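Local coordinates for protein major pepsin inhibitor PI-3 (PDB 1F32) that inhibits the aspartic protease pepsin and is a secreted, disulfide-bonded member of the I33 family of protease inhibitors, at residues 28-33 against 63-68; 74-79 against 105-110; 92-95 against 99-102. All coordinates share one frame; numbering follows the deposited sequence.

Contact 1 (28-33 against 63-68); sequences TMLEGD and PPFCGP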
loop_
_atom_site.group_PDB
_atom_site.type_symbol
_atom_site.label_atom_id
_atom_site.label_comp_id
_atom_site.label_asym_id
_atom_site.label_seq_id
_atom_site.Cartn_x
_atom_site.Cartn_y
_atom_site.Cartn_z
ATOM N N THR A 28 6.836 4.578 -4.715
ATOM C CA THR A 28 7.886 4.812 -5.692
ATOM C C THR A 28 8.266 6.286 -5.632
ATOM O O THR A 28 7.546 7.104 -5.033
ATOM C CB THR A 28 7.408 4.455 -7.121
ATOM O OG1 THR A 28 8.544 4.399 -7.999
ATOM C CG2 THR A 28 6.460 5.512 -7.648
ATOM N N MET A 29 9.408 6.631 -6.221
ATOM C CA MET A 29 9.844 8.015 -6.205
ATOM C C MET A 29 9.960 8.523 -7.636
ATOM O O MET A 29 10.461 7.827 -8.520
ATOM C CB MET A 29 11.184 8.130 -5.471
ATOM C CG MET A 29 11.478 9.503 -4.936
ATOM S SD MET A 29 13.056 9.553 -4.053
ATOM C CE MET A 29 13.889 10.555 -5.027
ATOM N N LEU A 30 9.481 9.738 -7.854
ATOM C CA LEU A 30 9.492 10.363 -9.173
ATOM C C LEU A 30 10.830 10.987 -9.550
ATOM O O LEU A 30 11.539 11.526 -8.696
ATOM C CB LEU A 30 8.399 11.431 -9.226
ATOM C CG LEU A 30 7.004 10.927 -8.835
ATOM C CD1 LEU A 30 6.011 12.042 -9.035
ATOM C CD2 LEU A 30 6.635 9.703 -9.664
ATOM N N GLU A 31 11.165 10.917 -10.834
ATOM C CA GLU A 31 12.421 11.484 -11.321
ATOM C C GLU A 31 12.209 12.177 -12.657
ATOM O O GLU A 31 11.201 11.958 -13.328
ATOM C CB GLU A 31 13.474 10.376 -11.497
ATOM C CG GLU A 31 13.578 9.411 -10.340
ATOM C CD GLU A 31 14.808 8.532 -10.447
ATOM O OE1 GLU A 31 15.926 9.090 -10.419
ATOM O OE2 GLU A 31 14.652 7.297 -10.565
ATOM N N GLY A 32 13.171 13.010 -13.049
ATOM C CA GLY A 32 13.087 13.686 -14.329
ATOM C C GLY A 32 11.801 14.422 -14.624
ATOM O O GLY A 32 11.306 15.173 -13.780
ATOM N N ASP A 33 11.266 14.191 -15.825
ATOM C CA ASP A 33 10.045 14.835 -16.296
ATOM C C ASP A 33 8.748 14.509 -15.548
ATOM O O ASP A 33 7.704 15.123 -15.808
ATOM C CB ASP A 33 9.881 14.573 -17.797
ATOM C CG ASP A 33 11.064 15.098 -18.603
ATOM O OD1 ASP A 33 11.712 16.073 -18.144
ATOM O OD2 ASP A 33 11.352 14.546 -19.682
ATOM N N PRO A 63 -2.235 9.590 -11.307
ATOM C CA PRO A 63 -1.383 9.189 -12.429
ATOM C C PRO A 63 -1.010 7.713 -12.312
ATOM O O PRO A 63 -1.172 7.084 -11.254
ATOM C CB PRO A 63 -0.164 10.112 -12.295
ATOM C CG PRO A 63 -0.726 11.329 -11.543
ATOM C CD PRO A 63 -1.579 10.634 -10.501
ATOM N N PRO A 64 -0.482 7.135 -13.395
ATOM C CA PRO A 64 -0.133 5.716 -13.293
ATOM C C PRO A 64 0.890 5.358 -12.221
ATOM O O PRO A 64 0.981 4.195 -11.823
ATOM C CB PRO A 64 0.327 5.351 -14.710
ATOM C CG PRO A 64 0.397 6.646 -15.465
ATOM C CD PRO A 64 -0.507 7.600 -14.794
ATOM N N PHE A 65 1.640 6.343 -11.735
ATOM C CA PHE A 65 2.648 6.043 -10.731
ATOM C C PHE A 65 2.077 5.784 -9.353
ATOM O O PHE A 65 2.818 5.490 -8.410
ATOM C CB PHE A 65 3.747 7.117 -10.685
ATOM C CG PHE A 65 3.247 8.537 -10.539
ATOM C CD1 PHE A 65 2.560 8.953 -9.395
ATOM C CD2 PHE A 65 3.548 9.486 -11.526
ATOM C CE1 PHE A 65 2.184 10.309 -9.238
ATOM C CE2 PHE A 65 3.184 10.822 -11.376
ATOM C CZ PHE A 65 2.505 11.239 -10.231
ATOM N N CYS A 66 0.759 5.910 -9.227
ATOM C CA CYS A 66 0.087 5.585 -7.975
ATOM C C CYS A 66 -0.081 4.072 -7.925
ATOM O O CYS A 66 -0.592 3.520 -6.943
ATOM C CB CYS A 66 -1.280 6.246 -7.910
ATOM S SG CYS A 66 -1.138 8.013 -7.572
ATOM N N GLY A 67 0.332 3.403 -9.003
ATOM C CA GLY A 67 0.237 1.953 -9.053
ATOM C C GLY A 67 -1.119 1.411 -9.473
ATOM O O GLY A 67 -2.073 2.164 -9.643
ATOM N N PRO A 68 -1.231 0.089 -9.652
ATOM C CA PRO A 68 -2.500 -0.528 -10.056
ATOM C C PRO A 68 -3.621 -0.102 -9.106
ATOM O O PRO A 68 -3.505 -0.257 -7.892
ATOM C CB PRO A 68 -2.189 -2.022 -9.971
ATOM C CG PRO A 68 -0.728 -2.078 -10.327
ATOM C CD PRO A 68 -0.170 -0.927 -9.508
#

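Contact 2 (74-79 against 105-110); sequences FNFVGC and QTFREK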
loop_
_atom_site.group_PDB
_atom_site.type_symbol
_atom_site.label_atom_id
_atom_site.label_comp_id
_atom_site.label_asym_id
_atom_site.label_seq_id
_atom_site.Cartn_x
_atom_site.Cartn_y
_atom_site.Cartn_z
ATOM N N PHE A 74 -2.244 -6.238 2.465
ATOM C CA PHE A 74 -2.385 -7.164 3.579
ATOM C C PHE A 74 -1.567 -6.563 4.723
ATOM O O PHE A 74 -0.391 -6.230 4.556
ATOM C CB PHE A 74 -1.827 -8.542 3.217
ATOM C CG PHE A 74 -2.562 -9.236 2.091
ATOM C CD1 PHE A 74 -3.851 -9.734 2.279
ATOM C CD2 PHE A 74 -1.941 -9.424 0.861
ATOM C CE1 PHE A 74 -4.516 -10.420 1.246
ATOM C CE2 PHE A 74 -2.591 -10.106 -0.179
ATOM C CZ PHE A 74 -3.884 -10.604 0.022
ATOM N N ASN A 75 -2.197 -6.417 5.878
ATOM C CA ASN A 75 -1.531 -5.841 7.036
ATOM C C ASN A 75 -1.388 -6.860 8.157
ATOM O O ASN A 75 -2.383 -7.381 8.656
ATOM C CB ASN A 75 -2.325 -4.635 7.499
ATOM C CG ASN A 75 -2.524 -3.633 6.389
ATOM O OD1 ASN A 75 -1.558 -3.073 5.875
ATOM N ND2 ASN A 75 -3.776 -3.422 5.992
ATOM N N PHE A 76 -0.141 -7.136 8.541
ATOM C CA PHE A 76 0.163 -8.101 9.593
ATOM C C PHE A 76 0.782 -7.364 10.769
ATOM O O PHE A 76 1.022 -6.167 10.693
ATOM C CB PHE A 76 1.184 -9.124 9.097
ATOM C CG PHE A 76 0.812 -9.776 7.796
ATOM C CD1 PHE A 76 -0.101 -10.824 7.760
ATOM C CD2 PHE A 76 1.357 -9.315 6.605
ATOM C CE1 PHE A 76 -0.468 -11.403 6.537
ATOM C CE2 PHE A 76 1.003 -9.881 5.390
ATOM C CZ PHE A 76 0.086 -10.929 5.353
ATOM N N VAL A 77 1.035 -8.095 11.850
ATOM C CA VAL A 77 1.675 -7.509 13.017
ATOM C C VAL A 77 3.148 -7.404 12.662
ATOM O O VAL A 77 3.836 -8.420 12.509
ATOM C CB VAL A 77 1.529 -8.401 14.266
ATOM C CG1 VAL A 77 2.398 -7.850 15.400
ATOM C CG2 VAL A 77 0.079 -8.460 14.694
ATOM N N GLY A 78 3.626 -6.176 12.495
ATOM C CA GLY A 78 5.027 -5.988 12.177
ATOM C C GLY A 78 5.301 -5.554 10.754
ATOM O O GLY A 78 6.360 -4.986 10.476
ATOM N N CYS A 79 4.369 -5.817 9.838
ATOM C CA CYS A 79 4.599 -5.417 8.459
ATOM C C CYS A 79 3.370 -5.459 7.559
ATOM O O CYS A 79 2.322 -5.989 7.944
ATOM C CB CYS A 79 5.716 -6.276 7.868
ATOM S SG CYS A 79 5.326 -7.908 7.147
ATOM N N GLN A 105 -0.484 -16.772 1.968
ATOM C CA GLN A 105 -1.620 -17.685 1.918
ATOM C C GLN A 105 -1.670 -18.602 3.147
ATOM O O GLN A 105 -2.753 -18.918 3.641
ATOM C CB GLN A 105 -1.574 -18.492 0.615
ATOM C CG GLN A 105 -2.857 -18.412 -0.232
ATOM C CD GLN A 105 -3.668 -17.129 -0.035
ATOM O OE1 GLN A 105 -3.215 -16.025 -0.334
ATOM N NE2 GLN A 105 -4.882 -17.286 0.465
ATOM N N THR A 106 -0.512 -19.018 3.652
ATOM C CA THR A 106 -0.484 -19.867 4.841
ATOM C C THR A 106 -1.056 -19.062 5.994
ATOM O O THR A 106 -1.823 -19.570 6.793
ATOM C CB THR A 106 0.946 -20.310 5.217
ATOM O OG1 THR A 106 1.437 -21.221 4.233
ATOM C CG2 THR A 106 0.957 -21.011 6.597
ATOM N N PHE A 107 -0.686 -17.787 6.078
ATOM C CA PHE A 107 -1.199 -16.962 7.161
ATOM C C PHE A 107 -2.702 -16.766 7.036
ATOM O O PHE A 107 -3.424 -16.886 8.014
ATOM C CB PHE A 107 -0.498 -15.597 7.200
ATOM C CG PHE A 107 -0.949 -14.723 8.341
ATOM C CD1 PHE A 107 -2.103 -13.943 8.232
ATOM C CD2 PHE A 107 -0.239 -14.709 9.540
ATOM C CE1 PHE A 107 -2.547 -13.161 9.297
ATOM C CE2 PHE A 107 -0.676 -13.927 10.624
ATOM C CZ PHE A 107 -1.825 -13.156 10.503
ATOM N N ARG A 108 -3.186 -16.473 5.834
ATOM C CA ARG A 108 -4.621 -16.269 5.653
ATOM C C ARG A 108 -5.379 -17.544 6.023
ATOM O O ARG A 108 -6.448 -17.498 6.641
ATOM C CB ARG A 108 -4.922 -15.889 4.201
ATOM C CG ARG A 108 -4.283 -14.562 3.789
ATOM C CD ARG A 108 -4.452 -14.285 2.306
ATOM N NE ARG A 108 -5.790 -13.813 1.962
ATOM C CZ ARG A 108 -6.222 -13.666 0.712
ATOM N NH1 ARG A 108 -5.422 -13.963 -0.303
ATOM N NH2 ARG A 108 -7.441 -13.212 0.478
ATOM N N GLU A 109 -4.820 -18.681 5.632
ATOM C CA GLU A 109 -5.436 -19.961 5.932
ATOM C C GLU A 109 -5.413 -20.217 7.438
ATOM O O GLU A 109 -6.349 -20.803 7.977
ATOM C CB GLU A 109 -4.715 -21.065 5.165
ATOM C CG GLU A 109 -4.877 -20.915 3.648
ATOM C CD GLU A 109 -3.905 -21.772 2.858
ATOM O OE1 GLU A 109 -3.036 -22.404 3.484
ATOM O OE2 GLU A 109 -4.004 -21.802 1.605
ATOM N N LYS A 110 -4.352 -19.775 8.122
ATOM C CA LYS A 110 -4.272 -19.977 9.576
ATOM C C LYS A 110 -5.208 -19.023 10.305
ATOM O O LYS A 110 -5.799 -19.374 11.330
ATOM C CB LYS A 110 -2.842 -19.799 10.087
ATOM C CG LYS A 110 -1.973 -21.011 9.826
ATOM C CD LYS A 110 -0.669 -20.949 10.563
ATOM C CE LYS A 110 0.090 -22.253 10.394
ATOM N NZ LYS A 110 1.389 -22.230 11.110
#

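Contact 3 (92-95 against 99-102); sequences YVRD and KDHA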
loop_
_atom_site.group_PDB
_atom_site.type_symbol
_atom_site.label_atom_id
_atom_site.label_comp_id
_atom_site.label_asym_id
_atom_site.label_seq_id
_atom_site.Cartn_x
_atom_site.Cartn_y
_atom_site.Cartn_z
ATOM N N TYR A 92 10.052 0.463 2.335
ATOM C CA TYR A 92 10.131 -0.612 1.347
ATOM C C TYR A 92 11.283 -1.546 1.673
ATOM O O TYR A 92 12.386 -1.087 1.957
ATOM C CB TYR A 92 10.352 -0.029 -0.049
ATOM C CG TYR A 92 10.640 -1.062 -1.120
ATOM C CD1 TYR A 92 9.620 -1.863 -1.649
ATOM C CD2 TYR A 92 11.929 -1.205 -1.642
ATOM C CE1 TYR A 92 9.885 -2.770 -2.679
ATOM C CE2 TYR A 92 12.199 -2.105 -2.666
ATOM C CZ TYR A 92 11.179 -2.881 -3.182
ATOM O OH TYR A 92 11.449 -3.747 -4.215
ATOM N N VAL A 93 11.024 -2.851 1.624
ATOM C CA VAL A 93 12.061 -3.852 1.884
ATOM C C VAL A 93 12.412 -4.555 0.580
ATOM O O VAL A 93 13.577 -4.578 0.179
ATOM C CB VAL A 93 11.606 -4.927 2.900
ATOM C CG1 VAL A 93 12.735 -5.968 3.104
ATOM C CG2 VAL A 93 11.249 -4.273 4.232
ATOM N N ARG A 94 11.406 -5.114 -0.096
ATOM C CA ARG A 94 11.652 -5.818 -1.362
ATOM C C ARG A 94 10.362 -6.183 -2.076
ATOM O O ARG A 94 9.269 -5.963 -1.557
ATOM C CB ARG A 94 12.429 -7.116 -1.096
ATOM C CG ARG A 94 11.672 -8.100 -0.185
ATOM C CD ARG A 94 12.555 -9.275 0.207
ATOM N NE ARG A 94 12.064 -9.945 1.409
ATOM C CZ ARG A 94 11.478 -11.133 1.405
ATOM N NH1 ARG A 94 11.318 -11.778 0.261
ATOM N NH2 ARG A 94 11.051 -11.675 2.538
ATOM N N ASP A 95 10.504 -6.734 -3.280
ATOM C CA ASP A 95 9.356 -7.202 -4.040
ATOM C C ASP A 95 9.102 -8.599 -3.455
ATOM O O ASP A 95 10.051 -9.297 -3.100
ATOM C CB ASP A 95 9.692 -7.327 -5.534
ATOM C CG ASP A 95 9.803 -5.978 -6.236
ATOM O OD1 ASP A 95 9.375 -4.951 -5.667
ATOM O OD2 ASP A 95 10.309 -5.945 -7.377
ATOM N N LYS A 99 8.066 -17.502 -2.425
ATOM C CA LYS A 99 8.029 -18.002 -1.052
ATOM C C LYS A 99 7.226 -17.054 -0.168
ATOM O O LYS A 99 6.487 -17.502 0.717
ATOM C CB LYS A 99 9.444 -18.165 -0.489
ATOM C CG LYS A 99 10.116 -19.481 -0.872
ATOM C CD LYS A 99 11.604 -19.478 -0.517
ATOM C CE LYS A 99 12.280 -20.774 -0.967
ATOM N NZ LYS A 99 13.775 -20.733 -0.845
ATOM N N ASP A 100 7.384 -15.748 -0.397
ATOM C CA ASP A 100 6.652 -14.740 0.378
ATOM C C ASP A 100 5.150 -14.887 0.152
ATOM O O ASP A 100 4.368 -14.831 1.097
ATOM C CB ASP A 100 7.061 -13.311 -0.014
ATOM C CG ASP A 100 8.512 -12.992 0.322
ATOM O OD1 ASP A 100 9.070 -13.566 1.293
ATOM O OD2 ASP A 100 9.087 -12.138 -0.386
ATOM N N HIS A 101 4.742 -15.067 -1.102
ATOM C CA HIS A 101 3.328 -15.214 -1.402
ATOM C C HIS A 101 2.788 -16.455 -0.706
ATOM O O HIS A 101 1.647 -16.479 -0.246
ATOM C CB HIS A 101 3.110 -15.318 -2.917
ATOM C CG HIS A 101 3.230 -14.009 -3.637
ATOM N ND1 HIS A 101 4.266 -13.725 -4.500
ATOM C CD2 HIS A 101 2.443 -12.908 -3.617
ATOM C CE1 HIS A 101 4.112 -12.503 -4.982
ATOM N NE2 HIS A 101 3.015 -11.985 -4.462
ATOM N N ALA A 102 3.618 -17.487 -0.630
ATOM C CA ALA A 102 3.229 -18.730 0.016
ATOM C C ALA A 102 2.976 -18.470 1.495
ATOM O O ALA A 102 2.038 -19.010 2.072
ATOM C CB ALA A 102 4.318 -19.777 -0.162
#

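Contact 1 (28-33 against 63-68)
A backbone bond from Cys66 N to Pro63 O, 3.0 Å long, closes the 3-10 turn that brings Phe65 up against Leu30. A second one follows from Gly67 N to Pro64 O at 3.0 Å; the two overlapping bonds both enclose Phe65 and hold its backbone in the turn. The loop carrying this turn packs against the three-stranded antiparallel sheet, Phe65 lying between sheet and helix 35-52; strand 25-29 is an outermost strand and runs out into the coil at Leu30. Phe65 has CG between its backbone N and carbonyl carbon (chi1 52°), and this turns the ring toward the leucine. The leucine lies roughly perpendicular to the phenylalanine and lays CD2 over one ring face, 3.8 Å from the centroid and 21° off the normal, in a CH-pi contact. Its other methyl, CD1, reaches farther along the ring, 3.8 Å from CZ. Pro63 CB lies 3.5 Å from the plane on the opposite face, toward the rim, so the ring has a neighbour on each face. Val37 and Phe41 of helix 35-52, with Val20 of the neighbouring strand, also touch Phe65, extending this apolar cluster from sheet to helix. The CB of Cys66 points away from 28-33, and its sulfur is disulfide-bonded to Cys13, tying the loop to strand 13-16. At the sheet end, methyl CG2 of Thr28 rests 3.7 Å from Phe65 O.

Contact 2 (74-79 against 105-110)
Two aromatic residues of strand 72-76, Phe74 and Phe76, face Arg108 and Phe107 of helix 98-116, and the two pairs meet in quite different ways. Phe76 turns its edge to the face of Phe107 in a T-shaped stack: the centroids are 4.9 Å apart and the planes stand at 83°. The edge atoms CD1 and CE1 of Phe76 do the touching; CE1 comes within 3.5 Å of Phe107 CD1, while CD1 sits 3.6 Å above the Phe107 plane, offset toward the rim. The two side chains run antiparallel alongside one another, Phe107 reaching out with CG anti to its own backbone N (chi1 -178°). Phe74 instead lies across Arg108, nearly perpendicular to it. Its CE1 lies over the centre of one guanidinium face, 3.6 Å above the plane, and CZ reaches NH1 at 3.7 Å. The ring itself is met obliquely. A bend of the arginine chain at its third torsion and a bond from Arg108 NH1 to Gln105 OE1, 3.0 Å long and made on a lone pair of that oxygen, help to fix the guanidinium in this position. Met6 of strand 5-8 touches both Phe74 and Arg108, and the Phe107 ring also meets Phe4. Beyond Phe76 the chain reverses through Val77 and Gly78, with Phe76 N bonded to Cys79 O at 2.8 Å. The whole is a helix packed through Phe107 and the flat guanidinium of Arg108 on the aromatic side of strand 72-76, a two-layer arrangement of helix on antiparallel sheet, next to the hairpin between strands 72-76 and 79-82.

Contact 3 (92-95 against 99-102)
Arg94 sets out with CG between its backbone N and carbonyl carbon (chi1 61°) and then runs extended from CG to NE, while Asp100 keeps CG beside its own backbone N; these torsions send the two side chains at each other head on. The result is a salt bridge between the outermost strand 91-95 and the first turn of helix 98-116. Its sound bond runs from Arg94 NH2 to Asp100 OD1, 3.0 Å long and bent to 136° at the hydrogen. It reaches OD1 on the syn side but somewhat out of the carboxylate plane. The groups are turned 59° apart, so this is not a coplanar bidentate pair. The other pairing, Arg94 NH1 with Asp100 OD2, is modelled too close for its exact geometry to be trusted. Phe145 of a loop touches both charged side chains, and Asp100 is buried, so the arginine probably helps to keep the acid ionised. Earlier in the strand, Tyr92 OH donates to Asp95 OD1 at 2.8 Å, approaching from above the carboxylate plane, and Arg94 N lies 3.7 Å above the centre of the tyrosine ring. Asp100 OD2, its place less sure, is also hydrogen-bonded to Thr97 N, just ahead of the helix, which is consistent with one half of a capping box. The N3 acid of the helix thus also makes the ionic tie to the edge strand of the five-stranded antiparallel sheet.

How the contacts relate
From the N terminus, contact 1 comes first: it closes a loop of 29 residues, mostly helical, that contains helix 35-52, and brings the loop before strand 72-76 back to the three-stranded sheet. Contact 2 opens only after it has closed, in series, and joins strand 72-76 to helix 98-116. Strands 79-82, 85-88 and 91-95 lie inside its loop, as does the short connection closed by contact 3, which is therefore nested in it. Contacts 2 and 3 hold the same helix to the same five-stranded sheet, their centres about 12 Å apart. Contacts 1 and 2, with centres about 28 Å apart, lie on opposite sides of the chain's centre.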